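Local coordinates for protein 2-dehydropantoate 2-reductase (Geobacter metallireducens, PDB 3HN2) that probably catalyses the NADPH-dependent reduction of 2-dehydropantoate (ketopantoate) to (R)-pantoate, a step on the pathway to pantothenate, at residues A[271-276]-A[295-300]; A[79-85]-A[103-108]; A[178-184]-A[231-237]; A[191-196]-A[216-221]. All coordinates share one frame; numbering follows the deposited sequence.

Contact 1. Residues A[271-276]-A[295-300]; sequences IAAIFR and LATLLE
R276 and E300 form a salt bridge along one margin of the contact between 271-276 and 295-300, two helical segments running nearly antiparallel (154°) with axes 10.1 Å apart. R276 NH2 lies 2.6 Å from E300 OE2, in a bond with an N-H...O angle of 159°. A weak bond from NE reaches the same oxygen, so one carboxylate oxygen takes both donors while the guanidinium and carboxylate planes stay within 16° of each other. The arginine chain gets there by bending at chi2. NH2 also makes a weak bond to T297 OG1, a hydroxyl that is held as well by the carbonyl of E293, one turn earlier.

The polar and apolar zones meet at A296. Its CB sits 3.6 Å above one face of the R276 guanidinium, offset toward the rim, and packs against F275 CB at 3.8 Å; a methyl is small enough to let both larger neighbours close in. Next to it lies the hydrocarbon part. I271 CD1 touches L299 CG at 3.6 Å, while the far end of the F275 ring meets two leucines obliquely, CE1 near L295 CG and CZ 4.0 Å from L299 CD2.

Within the C-terminal helical domain, F275 and L299 also press on M259 of helix 258-264, and L295 and L299 reach L199 of helix 179-200, so the apolar patch continues into both helices.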
loop_
_atom_site.group_PDB
_atom_site.type_symbol
_atom_site.label_atom_id
_atom_site.label_comp_id
_atom_site.label_asym_id
_atom_site.label_seq_id
_atom_site.Cartn_x
_atom_site.Cartn_y
_atom_site.Cartn_z
ATOM N N ILE A 271 13.397 6.278 19.744
ATOM C CA ILE A 271 14.189 7.324 19.083
ATOM C C ILE A 271 15.631 6.873 18.885
ATOM O O ILE A 271 16.198 7.069 17.809
ATOM C CB ILE A 271 14.194 8.659 19.888
ATOM C CG1 ILE A 271 12.774 9.122 20.227
ATOM C CG2 ILE A 271 14.997 9.757 19.157
ATOM C CD1 ILE A 271 11.981 9.651 19.043
ATOM N N ALA A 272 16.206 6.259 19.922
ATOM C CA ALA A 272 17.615 5.850 19.921
ATOM C C ALA A 272 17.963 4.984 18.712
ATOM O O ALA A 272 18.829 5.353 17.914
ATOM C CB ALA A 272 17.964 5.157 21.218
ATOM N N ALA A 273 17.240 3.882 18.539
ATOM C CA ALA A 273 17.506 2.929 17.452
ATOM C C ALA A 273 17.085 3.405 16.054
ATOM O O ALA A 273 17.818 3.200 15.085
ATOM C CB ALA A 273 16.868 1.592 17.765
ATOM N N ILE A 274 15.917 4.033 15.945
ATOM C CA ILE A 274 15.429 4.510 14.647
ATOM C C ILE A 274 16.184 5.757 14.142
ATOM O O ILE A 274 16.497 5.857 12.950
ATOM C CB ILE A 274 13.880 4.728 14.657
ATOM C CG1 ILE A 274 13.155 3.409 14.954
ATOM C CG2 ILE A 274 13.383 5.284 13.326
ATOM C CD1 ILE A 274 11.722 3.586 15.438
ATOM N N PHE A 275 16.506 6.681 15.049
ATOM C CA PHE A 275 17.049 7.987 14.657
ATOM C C PHE A 275 18.497 8.239 15.067
ATOM O O PHE A 275 19.325 8.576 14.223
ATOM C CB PHE A 275 16.189 9.117 15.217
ATOM C CG PHE A 275 14.829 9.216 14.607
ATOM C CD1 PHE A 275 14.603 10.054 13.522
ATOM C CD2 PHE A 275 13.758 8.508 15.140
ATOM C CE1 PHE A 275 13.332 10.175 12.968
ATOM C CE2 PHE A 275 12.483 8.615 14.585
ATOM C CZ PHE A 275 12.275 9.448 13.496
ATOM N N ARG A 276 18.799 8.103 16.357
ATOM C CA ARG A 276 20.108 8.534 16.867
ATOM C C ARG A 276 21.262 7.622 16.449
ATOM O O ARG A 276 22.365 8.106 16.187
ATOM C CB ARG A 276 20.085 8.768 18.383
ATOM C CG ARG A 276 19.322 10.025 18.811
ATOM C CD ARG A 276 20.035 11.295 18.349
ATOM N NE ARG A 276 19.282 12.515 18.637
ATOM C CZ ARG A 276 19.543 13.701 18.091
ATOM N NH1 ARG A 276 20.547 13.820 17.231
ATOM N NH2 ARG A 276 18.803 14.769 18.401
ATOM N N LEU A 295 14.416 16.394 13.161
ATOM C CA LEU A 295 13.353 15.450 13.522
ATOM C C LEU A 295 13.613 14.706 14.837
ATOM O O LEU A 295 12.790 14.776 15.757
ATOM C CB LEU A 295 13.107 14.462 12.382
ATOM C CG LEU A 295 11.788 13.675 12.358
ATOM C CD1 LEU A 295 10.613 14.490 12.876
ATOM C CD2 LEU A 295 11.518 13.209 10.938
ATOM N N ALA A 296 14.756 14.021 14.931
ATOM C CA ALA A 296 15.135 13.297 16.149
ATOM C C ALA A 296 15.001 14.181 17.375
ATOM O O ALA A 296 14.391 13.776 18.378
ATOM C CB ALA A 296 16.583 12.757 16.037
ATOM N N THR A 297 15.548 15.398 17.267
ATOM C CA THR A 297 15.548 16.369 18.355
ATOM C C THR A 297 14.145 16.879 18.711
ATOM O O THR A 297 13.760 16.847 19.884
ATOM C CB THR A 297 16.442 17.577 18.037
ATOM O OG1 THR A 297 17.593 17.155 17.302
ATOM C CG2 THR A 297 16.885 18.245 19.308
ATOM N N LEU A 298 13.387 17.343 17.709
ATOM C CA LEU A 298 12.005 17.793 17.932
ATOM C C LEU A 298 11.181 16.667 18.530
ATOM O O LEU A 298 10.180 16.904 19.217
ATOM C CB LEU A 298 11.329 18.217 16.619
ATOM C CG LEU A 298 11.704 19.550 15.990
ATOM C CD1 LEU A 298 11.228 19.563 14.553
ATOM C CD2 LEU A 298 11.116 20.716 16.774
ATOM N N LEU A 299 11.602 15.435 18.261
ATOM C CA LEU A 299 10.809 14.315 18.707
ATOM C C LEU A 299 11.098 13.979 20.169
ATOM O O LEU A 299 10.201 13.555 20.892
ATOM C CB LEU A 299 10.978 13.149 17.752
ATOM C CG LEU A 299 9.873 12.117 17.526
ATOM C CD1 LEU A 299 8.447 12.667 17.565
ATOM C CD2 LEU A 299 10.177 11.513 16.189
ATOM N N GLU A 300 12.332 14.215 20.618
ATOM C CA GLU A 300 12.633 14.090 22.043
ATOM C C GLU A 300 12.222 15.342 22.852
ATOM O O GLU A 300 12.025 15.254 24.068
ATOM C CB GLU A 300 14.083 13.628 22.302
ATOM C CG GLU A 300 15.192 14.466 21.667
ATOM C CD GLU A 300 16.283 13.630 20.986
ATOM O OE1 GLU A 300 16.202 12.381 20.993
ATOM O OE2 GLU A 300 17.224 14.231 20.421
#

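Contact 2. Residues A[79-85]-A[103-108]; sequences TFANSRY and QNGLGN
Q103 reaches from its loop into the turn formed by 79-85, and its side chain can be followed outward. Q103 CB packs on the methyl of T79, 3.9 Å from CG2. Beyond CG the chain is extended (chi2 168°), which carries the amide between Y85 and N82. OE1 accepts a hydrogen bond from the Y85 hydroxyl and lies at the edge of the ring, near its plane; the modelled O...O separation is too short to be taken literally. Q103 NE2 makes a weak bond to N82 OD1 at 3.4 Å and another bond to the carbonyl of L77. A glutamine suits this place because its one amide offers an acceptor and a donor to different partners.

N82 continues the network. Its ND2 gives a hydrogen bond to N108 OD1 at 2.9 Å, with the acceptor in the N82 amide plane and the two amides almost perpendicular (89°). N108 ND2 in turn bonds N104 O, 3.1 Å away, bracing the 103-108 loop across its own bend. T79 CG2 lies beside both N104 O and N108 OD1, while its hydroxyl turns to E270. The CA of N82 also sits over the centre of one face of the Y85 ring.

Both segments follow neighbouring parallel strands, 72-75 and 98-101, and lead into helices 85-89 and 108-115. Such loops at the C-terminal ends of the strands are typical of a Rossmann fold, where the dinucleotide normally binds, consistent with the NADP dependence inferred for this enzyme.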
loop_
_atom_site.group_PDB
_atom_site.type_symbol
_atom_site.label_atom_id
_atom_site.label_comp_id
_atom_site.label_asym_id
_atom_site.label_seq_id
_atom_site.Cartn_x
_atom_site.Cartn_y
_atom_site.Cartn_z
ATOM N N THR A 79 13.224 -1.425 21.645
ATOM C CA THR A 79 14.676 -1.196 21.666
ATOM C C THR A 79 15.211 -0.355 22.829
ATOM O O THR A 79 16.420 -0.282 23.032
ATOM C CB THR A 79 15.174 -0.607 20.332
ATOM O OG1 THR A 79 14.362 0.519 19.966
ATOM C CG2 THR A 79 15.110 -1.654 19.231
ATOM N N PHE A 80 14.317 0.269 23.592
ATOM C CA PHE A 80 14.721 0.964 24.815
ATOM C C PHE A 80 14.961 0.006 25.994
ATOM O O PHE A 80 15.509 0.405 27.024
ATOM C CB PHE A 80 13.741 2.087 25.190
ATOM C CG PHE A 80 12.291 1.726 25.036
ATOM C CD1 PHE A 80 11.567 2.178 23.937
ATOM C CD2 PHE A 80 11.637 0.971 26.006
ATOM C CE1 PHE A 80 10.217 1.865 23.791
ATOM C CE2 PHE A 80 10.289 0.650 25.873
ATOM C CZ PHE A 80 9.575 1.104 24.766
ATOM N N ALA A 81 14.552 -1.251 25.823
ATOM C CA ALA A 81 14.809 -2.312 26.792
ATOM C C ALA A 81 16.043 -3.140 26.425
ATOM O O ALA A 81 16.234 -4.235 26.950
ATOM C CB ALA A 81 13.589 -3.211 26.919
ATOM N N ASN A 82 16.884 -2.608 25.539
ATOM C CA ASN A 82 18.064 -3.326 25.047
ATOM C C ASN A 82 19.185 -3.511 26.078
ATOM O O ASN A 82 20.069 -4.346 25.891
ATOM C CB ASN A 82 18.606 -2.680 23.763
ATOM C CG ASN A 82 17.897 -3.176 22.499
ATOM O OD1 ASN A 82 16.926 -3.936 22.561
ATOM N ND2 ASN A 82 18.395 -2.751 21.343
ATOM N N SER A 83 19.139 -2.738 27.163
ATOM C CA SER A 83 20.063 -2.908 28.292
ATOM C C SER A 83 19.763 -4.200 29.045
ATOM O O SER A 83 20.634 -4.757 29.714
ATOM C CB SER A 83 19.967 -1.720 29.251
ATOM O OG SER A 83 18.618 -1.458 29.601
ATOM N N ARG A 84 18.528 -4.675 28.907
ATOM C CA ARG A 84 18.068 -5.897 29.553
ATOM C C ARG A 84 18.353 -7.151 28.727
ATOM O O ARG A 84 17.846 -8.226 29.051
ATOM C CB ARG A 84 16.567 -5.804 29.838
ATOM C CG ARG A 84 16.183 -4.847 30.945
ATOM C CD ARG A 84 14.676 -4.744 31.043
ATOM N NE ARG A 84 14.230 -4.664 32.431
ATOM C CZ ARG A 84 13.742 -5.689 33.126
ATOM N NH1 ARG A 84 13.627 -6.891 32.570
ATOM N NH2 ARG A 84 13.364 -5.509 34.385
ATOM N N TYR A 85 19.157 -7.009 27.670
ATOM C CA TYR A 85 19.532 -8.125 26.793
ATOM C C TYR A 85 20.141 -9.306 27.543
ATOM O O TYR A 85 19.737 -10.451 27.333
ATOM C CB TYR A 85 20.533 -7.671 25.729
ATOM C CG TYR A 85 19.954 -7.216 24.406
ATOM C CD1 TYR A 85 20.723 -6.452 23.528
ATOM C CD2 TYR A 85 18.655 -7.550 24.023
ATOM C CE1 TYR A 85 20.218 -6.030 22.311
ATOM C CE2 TYR A 85 18.140 -7.128 22.803
ATOM C CZ TYR A 85 18.931 -6.374 21.951
ATOM O OH TYR A 85 18.439 -5.950 20.743
ATOM N N GLN A 103 13.288 -6.480 15.792
ATOM C CA GLN A 103 13.015 -5.136 16.283
ATOM C C GLN A 103 13.465 -4.056 15.311
ATOM O O GLN A 103 14.109 -4.338 14.305
ATOM C CB GLN A 103 13.646 -4.946 17.663
ATOM C CG GLN A 103 14.489 -6.140 18.101
ATOM C CD GLN A 103 15.348 -5.866 19.314
ATOM O OE1 GLN A 103 16.566 -5.994 19.257
ATOM N NE2 GLN A 103 14.720 -5.489 20.421
ATOM N N ASN A 104 13.117 -2.814 15.625
ATOM C CA ASN A 104 13.288 -1.698 14.700
ATOM C C ASN A 104 14.605 -0.945 14.846
ATOM O O ASN A 104 15.193 -0.896 15.924
ATOM C CB ASN A 104 12.113 -0.724 14.838
ATOM C CG ASN A 104 10.797 -1.337 14.407
ATOM O OD1 ASN A 104 10.762 -2.419 13.815
ATOM N ND2 ASN A 104 9.703 -0.644 14.701
ATOM N N GLY A 105 15.055 -0.358 13.741
ATOM C CA GLY A 105 16.233 0.487 13.739
ATOM C C GLY A 105 17.504 -0.310 13.598
ATOM O O GLY A 105 17.502 -1.405 13.042
ATOM N N LEU A 106 18.590 0.244 14.122
ATOM C CA LEU A 106 19.900 -0.351 13.975
ATOM C C LEU A 106 20.515 -0.769 15.300
ATOM O O LEU A 106 19.915 -0.598 16.365
ATOM C CB LEU A 106 20.838 0.641 13.311
ATOM C CG LEU A 106 20.622 1.078 11.874
ATOM C CD1 LEU A 106 21.762 2.018 11.511
ATOM C CD2 LEU A 106 20.559 -0.076 10.892
ATOM N N GLY A 107 21.721 -1.329 15.219
ATOM C CA GLY A 107 22.515 -1.634 16.398
ATOM C C GLY A 107 22.138 -2.918 17.104
ATOM O O GLY A 107 22.943 -3.462 17.859
ATOM N N ASN A 108 20.916 -3.389 16.861
ATOM C CA ASN A 108 20.351 -4.555 17.528
ATOM C C ASN A 108 21.131 -5.820 17.218
ATOM O O ASN A 108 21.490 -6.574 18.132
ATOM C CB ASN A 108 18.880 -4.732 17.144
ATOM C CG ASN A 108 18.045 -3.485 17.420
ATOM O OD1 ASN A 108 18.253 -2.787 18.414
ATOM N ND2 ASN A 108 17.095 -3.206 16.539
#

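Contact 3. Residues A[178-184]-A[231-237]; sequences DLKRARW and QGLATFI
R181 meets the loop 231-237 along its whole side chain and loses more surface here than any other residue of the two segments. R181 CB lies 3.9 Å from L233 CG, and CG packs against I237 CG1. The chain leaves the helix with CG opposite the backbone N (chi1 179°) and stays extended until it bends at chi3, bringing the guanidinium across the loop backbone. There R181 NH1 bonds T235 O at 3.1 Å, fairly straight at 160°, with the oxygen in the guanidinium plane although the nitrogen stands above the carbonyl plane. A weak bond from the same NH1 goes to F236 O. I237 CG1 lies 3.6 Å above one face of the R181 guanidinium, toward its rim. Arginine fits here because its long hydrocarbon part can pack while its head binds carbonyls; NE is engaged by E185, one turn further along the helix.

W184 and Q231 are the next most covered. Their indole and amide planes are only 13° apart, but Q231 NE2 is placed obliquely to the ring, 3.9 Å from W184 CZ2. That NE2 is bonded to the carbonyl of G227, which anchors the amide beside the tryptophan. W184 CB meanwhile touches I237 CD1.

L233 touches both R181 and K180, its CD1 lying 3.8 Å from K180 CD. D178, the N-cap residue of the helix, accepts a weak bond at OD2 from A234 N.

The contact thus ties the start of helix 179-200 to the loop joining helices 211-229 and 241-249. W184 also packs against V224 and A228 of helix 211-229 and P278 and Y281 of helix 271-284.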
loop_
_atom_site.group_PDB
_atom_site.type_symbol
_atom_site.label_atom_id
_atom_site.label_comp_id
_atom_site.label_asym_id
_atom_site.label_seq_id
_atom_site.Cartn_x
_atom_site.Cartn_y
_atom_site.Cartn_z
ATOM N N ASP A 178 22.427 -9.162 1.799
ATOM C CA ASP A 178 22.767 -7.852 2.327
ATOM C C ASP A 178 21.713 -7.429 3.344
ATOM O O ASP A 178 20.780 -6.673 3.032
ATOM C CB ASP A 178 22.890 -6.843 1.188
ATOM C CG ASP A 178 23.861 -5.720 1.497
ATOM O OD1 ASP A 178 24.329 -5.617 2.660
ATOM O OD2 ASP A 178 24.146 -4.932 0.564
ATOM N N LEU A 179 21.865 -7.963 4.556
ATOM C CA LEU A 179 21.024 -7.625 5.703
ATOM C C LEU A 179 21.136 -6.140 6.040
ATOM O O LEU A 179 20.126 -5.461 6.272
ATOM C CB LEU A 179 21.445 -8.465 6.914
ATOM C CG LEU A 179 20.910 -8.091 8.300
ATOM C CD1 LEU A 179 19.411 -8.305 8.363
ATOM C CD2 LEU A 179 21.617 -8.900 9.381
ATOM N N LYS A 180 22.377 -5.657 6.049
ATOM C CA LYS A 180 22.699 -4.276 6.357
ATOM C C LYS A 180 21.912 -3.311 5.464
ATOM O O LYS A 180 21.341 -2.343 5.960
ATOM C CB LYS A 180 24.204 -4.055 6.210
ATOM C CG LYS A 180 24.783 -2.931 7.059
ATOM C CD LYS A 180 26.194 -2.586 6.590
ATOM C CE LYS A 180 26.968 -1.789 7.627
ATOM N NZ LYS A 180 27.602 -2.673 8.645
ATOM N N ARG A 181 21.872 -3.599 4.161
ATOM C CA ARG A 181 21.144 -2.772 3.195
ATOM C C ARG A 181 19.650 -2.752 3.493
ATOM O O ARG A 181 19.062 -1.693 3.563
ATOM C CB ARG A 181 21.399 -3.232 1.756
ATOM C CG ARG A 181 20.645 -2.414 0.702
ATOM C CD ARG A 181 20.808 -2.999 -0.687
ATOM N NE ARG A 181 19.606 -2.772 -1.477
ATOM C CZ ARG A 181 19.537 -1.999 -2.556
ATOM N NH1 ARG A 181 20.619 -1.389 -3.018
ATOM N NH2 ARG A 181 18.381 -1.854 -3.184
ATOM N N ALA A 182 19.077 -3.929 3.719
ATOM C CA ALA A 182 17.656 -4.106 4.007
ATOM C C ALA A 182 17.155 -3.348 5.245
ATOM O O ALA A 182 16.017 -2.863 5.254
ATOM C CB ALA A 182 17.344 -5.588 4.127
ATOM N N ARG A 183 17.997 -3.267 6.281
ATOM C CA ARG A 183 17.731 -2.461 7.480
ATOM C C ARG A 183 17.617 -0.989 7.097
ATOM O O ARG A 183 16.666 -0.302 7.490
ATOM C CB ARG A 183 18.852 -2.642 8.519
ATOM C CG ARG A 183 18.861 -3.993 9.244
ATOM C CD ARG A 183 18.179 -3.918 10.610
ATOM N NE ARG A 183 17.458 -5.154 10.901
ATOM C CZ ARG A 183 16.504 -5.280 11.820
ATOM N NH1 ARG A 183 15.913 -6.454 11.998
ATOM N NH2 ARG A 183 16.138 -4.241 12.560
ATOM N N TRP A 184 18.586 -0.523 6.309
ATOM C CA TRP A 184 18.604 0.841 5.802
ATOM C C TRP A 184 17.456 1.117 4.833
ATOM O O TRP A 184 16.954 2.239 4.766
ATOM C CB TRP A 184 19.938 1.131 5.121
ATOM C CG TRP A 184 21.015 1.543 6.069
ATOM C CD1 TRP A 184 22.034 0.764 6.544
ATOM C CD2 TRP A 184 21.188 2.837 6.663
ATOM N NE1 TRP A 184 22.830 1.494 7.393
ATOM C CE2 TRP A 184 22.332 2.767 7.490
ATOM C CE3 TRP A 184 20.481 4.043 6.588
ATOM C CZ2 TRP A 184 22.793 3.862 8.230
ATOM C CZ3 TRP A 184 20.942 5.137 7.323
ATOM C CH2 TRP A 184 22.087 5.035 8.132
ATOM N N GLN A 231 27.943 3.421 3.768
ATOM C CA GLN A 231 28.022 2.547 4.944
ATOM C C GLN A 231 28.674 1.184 4.659
ATOM O O GLN A 231 28.613 0.265 5.486
ATOM C CB GLN A 231 26.629 2.357 5.556
ATOM C CG GLN A 231 26.613 2.314 7.075
ATOM C CD GLN A 231 27.044 3.627 7.697
ATOM O OE1 GLN A 231 27.914 3.656 8.566
ATOM N NE2 GLN A 231 26.442 4.722 7.250
ATOM N N GLY A 232 29.301 1.063 3.492
ATOM C CA GLY A 232 29.962 -0.179 3.096
ATOM C C GLY A 232 28.981 -1.238 2.632
ATOM O O GLY A 232 29.166 -2.430 2.893
ATOM N N LEU A 233 27.936 -0.794 1.940
ATOM C CA LEU A 233 26.928 -1.690 1.398
ATOM C C LEU A 233 27.456 -2.361 0.140
ATOM O O LEU A 233 28.186 -1.741 -0.637
ATOM C CB LEU A 233 25.644 -0.920 1.087
ATOM C CG LEU A 233 24.500 -0.880 2.111
ATOM C CD1 LEU A 233 24.973 -0.732 3.561
ATOM C CD2 LEU A 233 23.504 0.225 1.746
ATOM N N ALA A 234 27.087 -3.630 -0.044
ATOM C CA ALA A 234 27.487 -4.413 -1.213
ATOM C C ALA A 234 26.895 -3.844 -2.507
ATOM O O ALA A 234 27.556 -3.833 -3.547
ATOM C CB ALA A 234 27.089 -5.871 -1.037
ATOM N N THR A 235 25.656 -3.366 -2.428
ATOM C CA THR A 235 24.981 -2.753 -3.570
ATOM C C THR A 235 24.287 -1.437 -3.174
ATOM O O THR A 235 23.573 -1.376 -2.169
ATOM C CB THR A 235 24.018 -3.751 -4.290
ATOM O OG1 THR A 235 23.188 -3.046 -5.217
ATOM C CG2 THR A 235 23.138 -4.509 -3.294
ATOM N N PHE A 236 24.522 -0.395 -3.969
ATOM C CA PHE A 236 24.045 0.963 -3.679
ATOM C C PHE A 236 22.534 1.110 -3.770
ATOM O O PHE A 236 21.920 0.666 -4.741
ATOM C CB PHE A 236 24.707 1.974 -4.622
ATOM C CG PHE A 236 25.971 2.577 -4.080
ATOM C CD1 PHE A 236 26.053 3.947 -3.850
ATOM C CD2 PHE A 236 27.080 1.783 -3.798
ATOM C CE1 PHE A 236 27.219 4.518 -3.346
ATOM C CE2 PHE A 236 28.250 2.345 -3.290
ATOM C CZ PHE A 236 28.318 3.714 -3.064
ATOM N N ILE A 237 21.940 1.716 -2.745
ATOM C CA ILE A 237 20.526 2.093 -2.788
ATOM C C ILE A 237 20.414 3.329 -3.654
ATOM O O ILE A 237 21.020 4.366 -3.365
ATOM C CB ILE A 237 19.936 2.380 -1.384
ATOM C CG1 ILE A 237 20.194 1.200 -0.437
ATOM C CG2 ILE A 237 18.444 2.684 -1.482
ATOM C CD1 ILE A 237 19.861 1.478 1.009
#

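Contact 4. Residues A[191-196]-A[216-221]; sequences IPFNGL and LVRGIM
Two long helices of the C-terminal all-helical domain, 179-200 and 211-229, pack here through segments 191-196 and 216-221, which cross at 121° with axes 9.8 Å apart. P192 and V217 have the closest CA atoms. P192 has no N-H to offer the preceding turn, and the helix is kinked there. Its ring becomes a compact apolar surface: P192 CB meets V217 CG1, CD lies 3.8 Å from I220 CG2 and CG is 3.8 Å from M221 CE.

M221 is extended beyond CG (chi3 177°), which brings its terminal methyl to both P192 and F193; M221 CE lies 3.6 Å from F193 CE1 at the ring edge, near its plane. V217 CG1 approaches F193 obliquely, 3.8 Å from CZ. The other branch of the valine, CG2, touches L196 CD2. L196 and I220 reach toward each other tip to tip, CD1 to CD1 at 4.2 Å, while I220 CG2 also rests on I191 CG2. Branched side chains suit this interface because each can send separate methyls to different neighbours.

F193 stacks on W189, and F193, L196 and V217 all touch I207 of helix 204-207, extending the apolar surface. The closest contacts between the two segments all join carbon atoms, and what holds the helices together here is close fit and the burial of apolar surface, without the directional pull of polar bonds.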
loop_
_atom_site.group_PDB
_atom_site.type_symbol
_atom_site.label_atom_id
_atom_site.label_comp_id
_atom_site.label_asym_id
_atom_site.label_seq_id
_atom_site.Cartn_x
_atom_site.Cartn_y
_atom_site.Cartn_z
ATOM N N ILE A 191 11.830 6.480 9.042
ATOM C CA ILE A 191 12.272 7.775 9.542
ATOM C C ILE A 191 11.270 8.911 9.238
ATOM O O ILE A 191 10.796 9.532 10.192
ATOM C CB ILE A 191 13.767 8.071 9.221
ATOM C CG1 ILE A 191 14.659 7.159 10.084
ATOM C CG2 ILE A 191 14.105 9.531 9.473
ATOM C CD1 ILE A 191 16.155 7.292 9.846
ATOM N N PRO A 192 10.916 9.165 7.945
ATOM C CA PRO A 192 9.878 10.198 7.714
ATOM C C PRO A 192 8.541 9.900 8.380
ATOM O O PRO A 192 7.967 10.779 9.000
ATOM C CB PRO A 192 9.714 10.221 6.186
ATOM C CG PRO A 192 10.290 8.925 5.719
ATOM C CD PRO A 192 11.400 8.614 6.665
ATOM N N PHE A 193 8.101 8.653 8.326
ATOM C CA PHE A 193 6.749 8.321 8.752
ATOM C C PHE A 193 6.579 8.029 10.240
ATOM O O PHE A 193 5.706 8.621 10.867
ATOM C CB PHE A 193 6.148 7.269 7.826
ATOM C CG PHE A 193 5.978 7.765 6.417
ATOM C CD1 PHE A 193 6.895 7.426 5.429
ATOM C CD2 PHE A 193 4.927 8.627 6.089
ATOM C CE1 PHE A 193 6.752 7.902 4.124
ATOM C CE2 PHE A 193 4.778 9.108 4.786
ATOM C CZ PHE A 193 5.689 8.750 3.803
ATOM N N ASN A 194 7.411 7.174 10.834
ATOM C CA ASN A 194 7.382 7.062 12.303
ATOM C C ASN A 194 7.841 8.343 13.019
ATOM O O ASN A 194 7.507 8.555 14.183
ATOM C CB ASN A 194 8.151 5.843 12.815
ATOM C CG ASN A 194 7.421 4.546 12.557
ATOM O OD1 ASN A 194 7.210 4.157 11.409
ATOM N ND2 ASN A 194 7.035 3.864 13.627
ATOM N N GLY A 195 8.573 9.199 12.306
ATOM C CA GLY A 195 8.956 10.520 12.812
ATOM C C GLY A 195 7.868 11.586 12.792
ATOM O O GLY A 195 7.488 12.105 13.843
ATOM N N LEU A 196 7.376 11.910 11.598
ATOM C CA LEU A 196 6.429 13.020 11.387
ATOM C C LEU A 196 5.081 12.788 12.044
ATOM O O LEU A 196 4.568 13.662 12.732
ATOM C CB LEU A 196 6.227 13.277 9.889
ATOM C CG LEU A 196 7.034 14.334 9.120
ATOM C CD1 LEU A 196 8.341 14.741 9.788
ATOM C CD2 LEU A 196 7.276 13.863 7.695
ATOM N N LEU A 216 9.196 17.468 1.681
ATOM C CA LEU A 216 9.895 17.248 2.940
ATOM C C LEU A 216 10.263 15.772 3.104
ATOM O O LEU A 216 11.413 15.455 3.370
ATOM C CB LEU A 216 9.014 17.669 4.110
ATOM C CG LEU A 216 9.600 18.281 5.385
ATOM C CD1 LEU A 216 8.748 17.802 6.548
ATOM C CD2 LEU A 216 11.080 17.978 5.647
ATOM N N VAL A 217 9.265 14.897 2.947
ATOM C CA VAL A 217 9.440 13.456 3.018
ATOM C C VAL A 217 10.508 13.005 2.032
ATOM O O VAL A 217 11.407 12.256 2.406
ATOM C CB VAL A 217 8.100 12.704 2.805
ATOM C CG1 VAL A 217 8.315 11.213 2.627
ATOM C CG2 VAL A 217 7.205 12.918 3.991
ATOM N N ARG A 218 10.434 13.510 0.798
ATOM C CA ARG A 218 11.478 13.284 -0.209
ATOM C C ARG A 218 12.875 13.611 0.312
ATOM O O ARG A 218 13.788 12.813 0.154
ATOM C CB ARG A 218 11.213 14.109 -1.468
ATOM C CG ARG A 218 10.206 13.506 -2.420
ATOM C CD ARG A 218 9.882 14.484 -3.524
ATOM N NE ARG A 218 8.550 14.257 -4.078
ATOM C CZ ARG A 218 7.734 15.224 -4.492
ATOM N NH1 ARG A 218 6.541 14.915 -4.982
ATOM N NH2 ARG A 218 8.102 16.498 -4.409
ATOM N N GLY A 219 13.017 14.785 0.933
ATOM C CA GLY A 219 14.294 15.272 1.434
ATOM C C GLY A 219 14.826 14.446 2.588
ATOM O O GLY A 219 16.016 14.102 2.614
ATOM N N ILE A 220 13.943 14.125 3.533
ATOM C CA ILE A 220 14.272 13.248 4.653
ATOM C C ILE A 220 14.769 11.904 4.120
ATOM O O ILE A 220 15.830 11.416 4.530
ATOM C CB ILE A 220 13.061 13.048 5.597
ATOM C CG1 ILE A 220 12.759 14.339 6.355
ATOM C CG2 ILE A 220 13.321 11.919 6.601
ATOM C CD1 ILE A 220 11.351 14.388 6.947
ATOM N N MET A 221 14.005 11.347 3.179
ATOM C CA MET A 221 14.328 10.092 2.516
ATOM C C MET A 221 15.678 10.078 1.810
ATOM O O MET A 221 16.456 9.129 1.984
ATOM C CB MET A 221 13.242 9.727 1.530
ATOM C CG MET A 221 12.039 9.121 2.195
ATOM S SD MET A 221 10.988 8.305 0.993
ATOM C CE MET A 221 9.790 7.668 2.141
#

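Overall arrangement
Helix 179-200 connects much of this set: contact 3 uses its beginning and contact 4 a later part, their centres about 19 Å apart and not touching. Contact 4 continues directly into contact 1, centres about 12 Å apart, where F275 CZ packs 3.6 Å from G195 CA. Contact 2 belongs to the N-terminal nucleotide-binding family region, and the other three to the C-terminal one. Two seams join the regions: A273 O lies 3.2 Å from L106 N in a probable hydrogen bond, and R183 NH2 lies 2.7 Å from Q103 O in another. The loop 103-108, near the presumed cofactor site, is thus braced by two helices of the C-terminal region.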